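Local coordinates for Ycf54-like protein (Synechocystis sp. PCC 6803, PDB 5M2P) that probably serves as a component of the magnesium-protoporphyrin IX monomethyl ester cyclase, supporting protochlorophyllide formation in chlorophyll biosynthesis, at residues E40-Q45 with I71-K76; Q14-E19 with L86-T91; P55-A60 with G92-P97. All blocks are in the same frame, centred on the assembly; numbering follows the deposited sequence. Where two conformers were deposited one is given.

Interaction 1 (E40-Q45 with I71-K76); sequences EIDFWQ and IVSTNK
Trp44 lays the six-membered part of its indole alongside the backbone of residues 72 to 74, CE3 standing 3.3 Å from Val72 O and CZ3 meeting the Ser73 CA. Its CG lies anti to its own carbonyl carbon (chi1 -49°), which turns the ring toward the neighbouring strand, where CE3 also touches Val72 CG1. Beneath the indole the strands run antiparallel: Trp44 and Val72 form a hydrogen-bonded pair, and the link from Val72 N to Trp44 O (2.8 Å) is nearly straight at 172°. On the sheet face shared by Phe43, Ser73, Gln45 and Ile71, the Ile71 CD1 methyl packs on the CB and CG of Gln45, while helix 21-36 and helix 76-86 close over this side.

Just before strand 43-47 begins and as strand 68-73 ends, Asp42 O takes two donors: the Ser73 hydroxyl at 2.6 Å from OG, and the Thr74 N at 3.2 Å. The Ser73 OG also accepts from Asn75 N (2.9 Å), an ST turn leading into the helix that Asn75 N-caps. With an alanine in place of Ser73, Asp42 O would probably lose the shorter of its two bonds and the Asn75 N-H its acceptor. The Asp42 carboxylate bonds to Tyr34, and three waters tie it to Ser73, Thr74 and Asn75. OD2 takes two of them and OD1 the third, so the carboxylate's charge is probably offset largely by water and the Tyr34 hydroxyl. The chemistry thus changes along the contact, from backbone pairing flanked by apolar side chains to a hydrated turn fixed through one serine hydroxyl.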
loop_
_atom_site.group_PDB
_atom_site.type_symbol
_atom_site.label_atom_id
_atom_site.label_comp_id
_atom_site.label_asym_id
_atom_site.label_seq_id
_atom_site.Cartn_x
_atom_site.Cartn_y
_atom_site.Cartn_z
ATOM N N GLU A 40 15.377 6.627 5.099
ATOM C CA GLU A 40 14.560 6.891 3.908
ATOM C C GLU A 40 13.214 6.217 4.046
ATOM O O GLU A 40 13.142 5.033 4.388
ATOM C CB GLU A 40 15.264 6.375 2.640
ATOM C CG GLU A 40 14.548 6.641 1.316
ATOM C CD GLU A 40 15.313 6.088 0.119
ATOM O OE1 GLU A 40 16.547 6.267 0.066
ATOM O OE2 GLU A 40 14.691 5.468 -0.774
ATOM N N ILE A 41 12.154 6.974 3.800
ATOM C CA ILE A 41 10.805 6.453 3.862
ATOM C C ILE A 41 10.694 5.363 2.793
ATOM O O ILE A 41 11.067 5.567 1.641
ATOM C CB ILE A 41 9.773 7.566 3.567
ATOM C CG1 ILE A 41 9.737 8.602 4.697
ATOM C CG2 ILE A 41 8.395 6.964 3.350
ATOM C CD1 ILE A 41 9.138 8.139 5.994
ATOM N N ASP A 42 10.214 4.191 3.197
ATOM C CA ASP A 42 10.055 3.041 2.295
ATOM C C ASP A 42 8.655 2.449 2.400
ATOM O O ASP A 42 8.451 1.272 2.085
ATOM C CB ASP A 42 11.125 1.983 2.566
ATOM C CG ASP A 42 11.007 1.357 3.943
ATOM O OD1 ASP A 42 10.192 1.820 4.766
ATOM O OD2 ASP A 42 11.748 0.370 4.180
ATOM N N PHE A 43 7.694 3.264 2.819
ATOM C CA PHE A 43 6.299 2.856 2.907
ATOM C C PHE A 43 5.469 4.088 2.629
ATOM O O PHE A 43 5.869 5.197 2.977
ATOM C CB PHE A 43 5.949 2.261 4.294
ATOM C CG PHE A 43 6.111 3.241 5.417
ATOM C CD1 PHE A 43 7.359 3.520 5.953
ATOM C CD2 PHE A 43 5.016 3.953 5.908
ATOM C CE1 PHE A 43 7.514 4.491 6.938
ATOM C CE2 PHE A 43 5.172 4.897 6.898
ATOM C CZ PHE A 43 6.426 5.159 7.427
ATOM N N TRP A 44 4.310 3.873 2.032
ATOM C CA TRP A 44 3.470 4.932 1.531
ATOM C C TRP A 44 2.016 4.482 1.557
ATOM O O TRP A 44 1.713 3.313 1.390
ATOM C CB TRP A 44 3.846 5.301 0.089
ATOM C CG TRP A 44 5.316 5.523 -0.154
ATOM C CD1 TRP A 44 5.987 6.703 -0.094
ATOM C CD2 TRP A 44 6.283 4.525 -0.476
ATOM N NE1 TRP A 44 7.306 6.495 -0.349
ATOM C CE2 TRP A 44 7.517 5.172 -0.598
ATOM C CE3 TRP A 44 6.228 3.139 -0.674
ATOM C CZ2 TRP A 44 8.689 4.483 -0.909
ATOM C CZ3 TRP A 44 7.387 2.461 -0.983
ATOM C CH2 TRP A 44 8.595 3.140 -1.112
ATOM N N GLN A 45 1.117 5.446 1.692
ATOM C CA GLN A 45 -0.280 5.215 1.524
ATOM C C GLN A 45 -0.689 5.858 0.211
ATOM O O GLN A 45 -0.424 7.054 -0.007
ATOM C CB GLN A 45 -1.055 5.787 2.711
ATOM C CG GLN A 45 -2.567 5.642 2.555
ATOM C CD GLN A 45 -3.325 5.801 3.877
ATOM O OE1 GLN A 45 -3.091 5.064 4.823
ATOM N NE2 GLN A 45 -4.248 6.743 3.920
ATOM N N ILE A 71 -1.649 0.451 1.332
ATOM C CA ILE A 71 -0.385 0.645 2.011
ATOM C C ILE A 71 0.646 -0.151 1.222
ATOM O O ILE A 71 0.477 -1.344 0.984
ATOM C CB ILE A 71 -0.428 0.186 3.485
ATOM C CG1 ILE A 71 -1.644 0.763 4.220
ATOM C CG2 ILE A 71 0.862 0.569 4.180
ATOM C CD1 ILE A 71 -1.737 2.256 4.214
ATOM N N VAL A 72 1.676 0.541 0.768
ATOM C CA VAL A 72 2.710 -0.018 -0.114
ATOM C C VAL A 72 4.036 0.117 0.593
ATOM O O VAL A 72 4.329 1.143 1.192
ATOM C CB VAL A 72 2.751 0.777 -1.438
ATOM C CG1 VAL A 72 3.819 0.240 -2.385
ATOM C CG2 VAL A 72 1.373 0.774 -2.065
ATOM N N SER A 73 4.885 -0.892 0.466
ATOM C CA SER A 73 6.232 -0.774 1.008
ATOM C C SER A 73 7.176 -1.693 0.285
ATOM O O SER A 73 6.776 -2.750 -0.196
ATOM C CB SER A 73 6.239 -1.164 2.492
ATOM O OG SER A 73 7.487 -0.966 3.107
ATOM N N THR A 74 8.460 -1.318 0.237
ATOM C CA THR A 74 9.513 -2.226 -0.201
ATOM C C THR A 74 10.003 -3.127 0.937
ATOM O O THR A 74 10.834 -3.980 0.702
ATOM C CB THR A 74 10.674 -1.460 -0.827
ATOM O OG1 THR A 74 11.100 -0.463 0.109
ATOM C CG2 THR A 74 10.236 -0.816 -2.146
ATOM N N ASN A 75 9.459 -2.914 2.141
ATOM C CA ASN A 75 9.785 -3.726 3.309
ATOM C C ASN A 75 8.698 -4.767 3.525
ATOM O O ASN A 75 7.613 -4.443 3.999
ATOM C CB ASN A 75 9.923 -2.827 4.539
ATOM C CG ASN A 75 10.255 -3.592 5.807
ATOM O OD1 ASN A 75 10.157 -4.818 5.855
ATOM N ND2 ASN A 75 10.643 -2.869 6.837
ATOM N N LYS A 76 8.946 -6.000 3.101
ATOM C CA LYS A 76 7.928 -7.058 3.200
ATOM C C LYS A 76 7.426 -7.220 4.636
ATOM O O LYS A 76 6.249 -7.439 4.870
ATOM C CB LYS A 76 8.423 -8.407 2.651
ATOM C CG LYS A 76 7.305 -9.443 2.501
ATOM C CD LYS A 76 7.755 -10.757 1.879
ATOM C CE LYS A 76 6.555 -11.550 1.397
ATOM N NZ LYS A 76 6.954 -12.813 0.720
HETATM O O HOH W 1 12.682 -1.276 2.148
HETATM O O HOH W 2 8.469 0.085 6.047
HETATM O O HOH W 3 12.206 -0.430 6.638
#

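Interaction 2 (Q14-E19 with L86-T91); sequences QKFLLE and LEYVLT
Phe16 and Tyr88 meet edge to face, the tyrosine turning its ring edge to the face of the phenylalanine, with centroids 5.7 Å apart and planes at 73°. The same face of Phe16 takes Tyr88 CB, which sits 4.2 Å from the Phe16 ring centroid in a CH-pi contact, and toward the rim it takes Tyr88 O, 3.6 Å from Phe16 CE2. At the ring's edge Leu86 O lies near the ring plane, 3.4 Å from Phe16 CZ, a place where the slightly positive ring hydrogens suit a carbonyl oxygen. Leu86 CB adds an apolar touch at CE2. Next door, Leu17 CD1 packs against Leu86 CD1 at 3.9 Å.

Torsions and turns set these groups in place. Phe16 carries CG opposite its backbone N (chi1 171°), which sends the ring out from helix 14-18 to the turn after helix 76-86. There Glu87 leaves helical geometry with a positive phi, and Tyr88 N bonds back to Leu86 O at 2.7 Å, so one carbonyl serves both the turn and the ring edge. Tyr88 itself centres an inverse gamma turn. Farther out, the Ser13 hydroxyl oxygen bonds to the Phe16 N, while Phe23 of helix 21-36 packs on both Leu17 and Leu86.

Seen in the whole chain, the short helix that follows strand 5-13 packs against the turn joining helix 76-86 to strand 90-96. The strand order and the beta-alpha-beta-beta-alpha-beta course are consistent with a ferredoxin-like fold, with the short helices 14-18 and 58-63 as additions, the first at this end of the sheet.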
loop_
_atom_site.group_PDB
_atom_site.type_symbol
_atom_site.label_atom_id
_atom_site.label_comp_id
_atom_site.label_asym_id
_atom_site.label_seq_id
_atom_site.Cartn_x
_atom_site.Cartn_y
_atom_site.Cartn_z
ATOM N N GLN A 14 -11.540 2.558 1.071
ATOM C CA GLN A 14 -11.426 3.850 1.737
ATOM C C GLN A 14 -12.293 3.903 2.996
ATOM O O GLN A 14 -11.872 4.407 4.010
ATOM C CB GLN A 14 -11.737 4.971 0.742
ATOM C CG GLN A 14 -10.635 5.025 -0.334
ATOM C CD GLN A 14 -10.907 6.048 -1.405
ATOM O OE1 GLN A 14 -11.626 7.031 -1.172
ATOM N NE2 GLN A 14 -10.348 5.819 -2.572
ATOM N N LYS A 15 -13.501 3.339 2.900
ATOM C CA LYS A 15 -14.422 3.252 4.019
ATOM C C LYS A 15 -13.806 2.548 5.247
ATOM O O LYS A 15 -13.853 3.027 6.379
ATOM C CB LYS A 15 -15.679 2.509 3.530
ATOM C CG LYS A 15 -16.816 2.336 4.518
ATOM C CD LYS A 15 -17.951 1.519 3.892
ATOM C CE LYS A 15 -19.174 1.423 4.809
ATOM N NZ LYS A 15 -20.409 1.039 4.072
ATOM N N PHE A 16 -13.175 1.403 5.001
ATOM C CA PHE A 16 -12.559 0.636 6.070
ATOM C C PHE A 16 -11.412 1.366 6.700
ATOM O O PHE A 16 -11.296 1.453 7.936
ATOM C CB PHE A 16 -12.111 -0.731 5.545
ATOM C CG PHE A 16 -11.260 -1.510 6.520
ATOM C CD1 PHE A 16 -11.832 -2.175 7.559
ATOM C CD2 PHE A 16 -9.901 -1.574 6.388
ATOM C CE1 PHE A 16 -11.069 -2.887 8.446
ATOM C CE2 PHE A 16 -9.131 -2.310 7.272
ATOM C CZ PHE A 16 -9.722 -2.917 8.320
ATOM N N LEU A 17 -10.511 1.884 5.864
ATOM C CA LEU A 17 -9.344 2.504 6.430
ATOM C C LEU A 17 -9.712 3.757 7.279
ATOM O O LEU A 17 -9.044 4.088 8.251
ATOM C CB LEU A 17 -8.354 2.800 5.326
ATOM C CG LEU A 17 -6.933 2.863 5.789
ATOM C CD1 LEU A 17 -6.495 1.538 6.372
ATOM C CD2 LEU A 17 -6.085 3.263 4.614
ATOM N N LEU A 18 -10.827 4.411 6.941
ATOM C CA LEU A 18 -11.331 5.527 7.754
ATOM C C LEU A 18 -11.838 5.125 9.152
ATOM O O LEU A 18 -11.923 5.943 10.048
ATOM C CB LEU A 18 -12.434 6.266 6.992
ATOM C CG LEU A 18 -11.924 7.152 5.866
ATOM C CD1 LEU A 18 -13.028 7.387 4.847
ATOM C CD2 LEU A 18 -11.397 8.458 6.450
ATOM N N GLU A 19 -12.107 3.830 9.328
ATOM C CA GLU A 19 -12.452 3.266 10.635
ATOM C C GLU A 19 -11.240 2.758 11.402
ATOM O O GLU A 19 -11.397 2.101 12.423
ATOM C CB GLU A 19 -13.446 2.111 10.463
ATOM C CG GLU A 19 -14.777 2.478 9.818
ATOM C CD GLU A 19 -15.448 3.668 10.482
ATOM O OE1 GLU A 19 -15.790 3.542 11.656
ATOM O OE2 GLU A 19 -15.555 4.746 9.854
ATOM N N LEU A 86 -4.548 -5.040 10.429
ATOM C CA LEU A 86 -5.826 -4.638 9.820
ATOM C C LEU A 86 -6.757 -5.774 9.482
ATOM O O LEU A 86 -7.993 -5.605 9.570
ATOM C CB LEU A 86 -5.599 -3.835 8.547
ATOM C CG LEU A 86 -4.927 -2.500 8.767
ATOM C CD1 LEU A 86 -4.746 -1.814 7.429
ATOM C CD2 LEU A 86 -5.719 -1.609 9.713
ATOM N N GLU A 87 -6.173 -6.899 9.074
ATOM C CA GLU A 87 -6.854 -8.135 8.644
ATOM C C GLU A 87 -7.715 -8.030 7.396
ATOM O O GLU A 87 -7.558 -8.845 6.472
ATOM C CB GLU A 87 -7.633 -8.821 9.778
ATOM C CG GLU A 87 -6.752 -9.649 10.704
ATOM C CD GLU A 87 -6.153 -10.873 10.028
ATOM O OE1 GLU A 87 -6.708 -11.349 9.020
ATOM O OE2 GLU A 87 -5.115 -11.389 10.505
ATOM N N TYR A 88 -8.606 -7.040 7.349
ATOM C CA TYR A 88 -9.535 -6.914 6.214
ATOM C C TYR A 88 -8.889 -6.097 5.068
ATOM O O TYR A 88 -9.262 -4.960 4.780
ATOM C CB TYR A 88 -10.890 -6.346 6.665
ATOM C CG TYR A 88 -11.945 -6.433 5.592
ATOM C CD1 TYR A 88 -12.341 -7.655 5.092
ATOM C CD2 TYR A 88 -12.526 -5.280 5.048
ATOM C CE1 TYR A 88 -13.303 -7.765 4.108
ATOM C CE2 TYR A 88 -13.488 -5.376 4.051
ATOM C CZ TYR A 88 -13.869 -6.614 3.567
ATOM O OH TYR A 88 -14.807 -6.751 2.563
ATOM N N VAL A 89 -7.877 -6.722 4.468
ATOM C CA VAL A 89 -7.107 -6.194 3.369
ATOM C C VAL A 89 -6.758 -7.328 2.398
ATOM O O VAL A 89 -6.588 -8.478 2.810
ATOM C CB VAL A 89 -5.806 -5.511 3.840
ATOM C CG1 VAL A 89 -6.117 -4.255 4.608
ATOM C CG2 VAL A 89 -4.959 -6.462 4.651
ATOM N N LEU A 90 -6.594 -6.962 1.131
ATOM C CA LEU A 90 -6.066 -7.854 0.094
ATOM C C LEU A 90 -4.581 -7.570 -0.024
ATOM O O LEU A 90 -4.182 -6.411 -0.042
ATOM C CB LEU A 90 -6.742 -7.568 -1.247
ATOM C CG LEU A 90 -8.216 -7.940 -1.266
ATOM C CD1 LEU A 90 -8.922 -7.207 -2.404
ATOM C CD2 LEU A 90 -8.386 -9.446 -1.364
ATOM N N THR A 91 -3.738 -8.586 -0.071
ATOM C CA THR A 91 -2.293 -8.350 -0.117
ATOM C C THR A 91 -1.685 -8.976 -1.355
ATOM O O THR A 91 -2.254 -9.874 -1.980
ATOM C CB THR A 91 -1.588 -8.905 1.110
ATOM O OG1 THR A 91 -1.780 -10.315 1.169
ATOM C CG2 THR A 91 -2.123 -8.256 2.380
#

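Interaction 3 (P55-A60 with G92-P97); sequences PELAEA and GEFEAP
Leu57 and Phe94 meet at about a right angle, CD1 of the leucine lying 3.9 Å from CD2 of the ring. The other leucine branch, CD2, comes near Glu93 O one residue back along the strand. Both side chains are buried, and Phe51 packs on each of them, so the pair belongs to a larger apolar cluster on the face of the sheet away from the two long helices. Phe94 has its CG between its backbone N and carbonyl carbon (chi1 58°), which leads the far end of the ring away from residues 55-60, keeps CD2 against Leu57 and leaves CB facing Glu56.

That third residue spans the outer side. Its chain runs extended beyond CG, bringing OE1 to 3.6 Å from Phe94 CB, with the carboxylate turned 84° from the ring plane. No direct hydrogen bond joins the segments; two waters do the work. One donates to Glu56 OE2 (2.7 Å) and to Glu95 O (2.7 Å), the other to Glu56 OE1 (2.7 Å) and to Glu93 O (2.7 Å). Each carboxylate oxygen thus has its own bridge, and the two together probably limit how the group can rotate.

Strand 90-96 is an outermost strand of the sheet. Gly92, Phe94 and Ala96 bond through their backbones to strand 5-13, whereas the carbonyls of Glu93 and Glu95 reach water on the other side. If Glu56 is ionised, as its two water donors suggest, carboxylate and carbonyls are all acceptors and water supplies the donors between them; leucine and phenylalanine provide the dry part of the contact.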
loop_
_atom_site.group_PDB
_atom_site.type_symbol
_atom_site.label_atom_id
_atom_site.label_comp_id
_atom_site.label_asym_id
_atom_site.label_seq_id
_atom_site.Cartn_x
_atom_site.Cartn_y
_atom_site.Cartn_z
ATOM N N PRO A 55 -1.889 -5.988 -15.521
ATOM C CA PRO A 55 -2.458 -7.304 -15.779
ATOM C C PRO A 55 -2.128 -8.359 -14.728
ATOM O O PRO A 55 -2.970 -9.217 -14.456
ATOM C CB PRO A 55 -1.897 -7.667 -17.141
ATOM C CG PRO A 55 -1.580 -6.368 -17.793
ATOM C CD PRO A 55 -1.209 -5.421 -16.705
ATOM N N GLU A 56 -0.954 -8.258 -14.120
ATOM C CA GLU A 56 -0.546 -9.225 -13.127
ATOM C C GLU A 56 -1.375 -9.121 -11.853
ATOM O O GLU A 56 -1.348 -10.041 -11.034
ATOM C CB GLU A 56 0.944 -9.061 -12.824
ATOM C CG GLU A 56 1.282 -7.773 -12.072
ATOM C CD GLU A 56 2.725 -7.359 -12.123
ATOM O OE1 GLU A 56 3.473 -7.830 -11.264
ATOM O OE2 GLU A 56 3.088 -6.549 -12.972
ATOM N N LEU A 57 -2.121 -8.021 -11.688
ATOM C CA LEU A 57 -2.946 -7.786 -10.515
ATOM C C LEU A 57 -4.447 -7.919 -10.826
ATOM O O LEU A 57 -5.320 -7.493 -10.067
ATOM C CB LEU A 57 -2.565 -6.456 -9.859
ATOM C CG LEU A 57 -1.078 -6.373 -9.411
ATOM C CD1 LEU A 57 -0.843 -5.111 -8.627
ATOM C CD2 LEU A 57 -0.652 -7.569 -8.555
ATOM N N ALA A 58 -4.762 -8.574 -11.943
ATOM C CA ALA A 58 -6.141 -8.673 -12.355
ATOM C C ALA A 58 -7.031 -9.334 -11.307
ATOM O O ALA A 58 -8.176 -8.930 -11.149
ATOM C CB ALA A 58 -6.234 -9.427 -13.662
ATOM N N GLU A 59 -6.538 -10.356 -10.618
ATOM C CA GLU A 59 -7.323 -11.059 -9.589
ATOM C C GLU A 59 -7.647 -10.099 -8.452
ATOM O O GLU A 59 -8.762 -10.028 -7.968
ATOM C CB GLU A 59 -6.564 -12.282 -9.031
ATOM C CG GLU A 59 -7.257 -12.970 -7.856
ATOM C CD GLU A 59 -6.417 -14.043 -7.193
ATOM O OE1 GLU A 59 -5.477 -14.561 -7.818
ATOM O OE2 GLU A 59 -6.714 -14.376 -6.030
ATOM N N ALA A 60 -6.643 -9.357 -8.017
ATOM C CA ALA A 60 -6.846 -8.360 -6.972
ATOM C C ALA A 60 -7.873 -7.313 -7.375
ATOM O O ALA A 60 -8.765 -6.977 -6.599
ATOM C CB ALA A 60 -5.538 -7.694 -6.571
ATOM N N GLY A 92 -0.510 -8.485 -1.701
ATOM C CA GLY A 92 0.219 -9.014 -2.843
ATOM C C GLY A 92 1.507 -8.270 -3.046
ATOM O O GLY A 92 1.959 -7.537 -2.167
ATOM N N GLU A 93 2.101 -8.470 -4.209
ATOM C CA GLU A 93 3.383 -7.857 -4.530
ATOM C C GLU A 93 3.488 -7.673 -6.029
ATOM O O GLU A 93 2.782 -8.318 -6.794
ATOM C CB GLU A 93 4.561 -8.707 -4.039
ATOM C CG GLU A 93 4.744 -10.001 -4.779
ATOM C CD GLU A 93 5.806 -10.876 -4.150
ATOM O OE1 GLU A 93 6.832 -11.124 -4.824
ATOM O OE2 GLU A 93 5.620 -11.297 -2.991
ATOM N N PHE A 94 4.403 -6.805 -6.420
ATOM C CA PHE A 94 4.666 -6.543 -7.830
ATOM C C PHE A 94 6.041 -5.920 -7.972
ATOM O O PHE A 94 6.573 -5.339 -7.040
ATOM C CB PHE A 94 3.601 -5.629 -8.455
ATOM C CG PHE A 94 3.450 -4.301 -7.784
ATOM C CD1 PHE A 94 4.274 -3.246 -8.106
ATOM C CD2 PHE A 94 2.465 -4.086 -6.840
ATOM C CE1 PHE A 94 4.125 -2.003 -7.507
ATOM C CE2 PHE A 94 2.300 -2.846 -6.237
ATOM C CZ PHE A 94 3.123 -1.802 -6.540
ATOM N N GLU A 95 6.638 -6.047 -9.148
ATOM C CA GLU A 95 7.890 -5.399 -9.461
ATOM C C GLU A 95 7.605 -4.072 -10.195
ATOM O O GLU A 95 6.689 -3.971 -11.035
ATOM C CB GLU A 95 8.762 -6.300 -10.342
ATOM C CG GLU A 95 8.915 -7.720 -9.836
ATOM C CD GLU A 95 9.764 -7.810 -8.608
ATOM O OE1 GLU A 95 10.910 -7.299 -8.654
ATOM O OE2 GLU A 95 9.294 -8.415 -7.608
ATOM N N ALA A 96 8.414 -3.056 -9.931
ATOM C CA ALA A 96 8.273 -1.762 -10.607
ATOM C C ALA A 96 9.581 -1.008 -10.523
ATOM O O ALA A 96 10.377 -1.268 -9.614
ATOM C CB ALA A 96 7.170 -0.941 -9.976
ATOM N N PRO A 97 9.812 -0.053 -11.439
ATOM C CA PRO A 97 8.944 0.301 -12.543
ATOM C C PRO A 97 8.922 -0.730 -13.653
ATOM O O PRO A 97 9.920 -1.375 -13.927
ATOM C CB PRO A 97 9.581 1.580 -13.083
ATOM C CG PRO A 97 11.026 1.394 -12.820
ATOM C CD PRO A 97 11.041 0.760 -11.451
HETATM O O HOH W 4 5.193 -4.918 -13.081
HETATM O O HOH W 5 2.719 -9.473 -9.272
#

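All three contacts reach the same four-stranded sheet and are partly buried. Interaction 1 lies nearest the centre of the chain, has no exposed residue among those touching, and is the only one that joins two strands to each other, with direct backbone bonds. Interactions 2 and 3 lie farther out, include exposed residues (Tyr88; Glu56 and Glu93) and share strand 90-96 and its approach. Neither has a hydrogen bond straight across: 14-19 with 86-91 relies on aromatic and apolar packing at one end of the sheet, 55-60 with 92-97 on a small apolar pair plus water bridges at its edge. Water also enters interaction 1, at the turn beyond the strand pairing. Interactions 1 and 2 touch where Leu17 packs on Gln45.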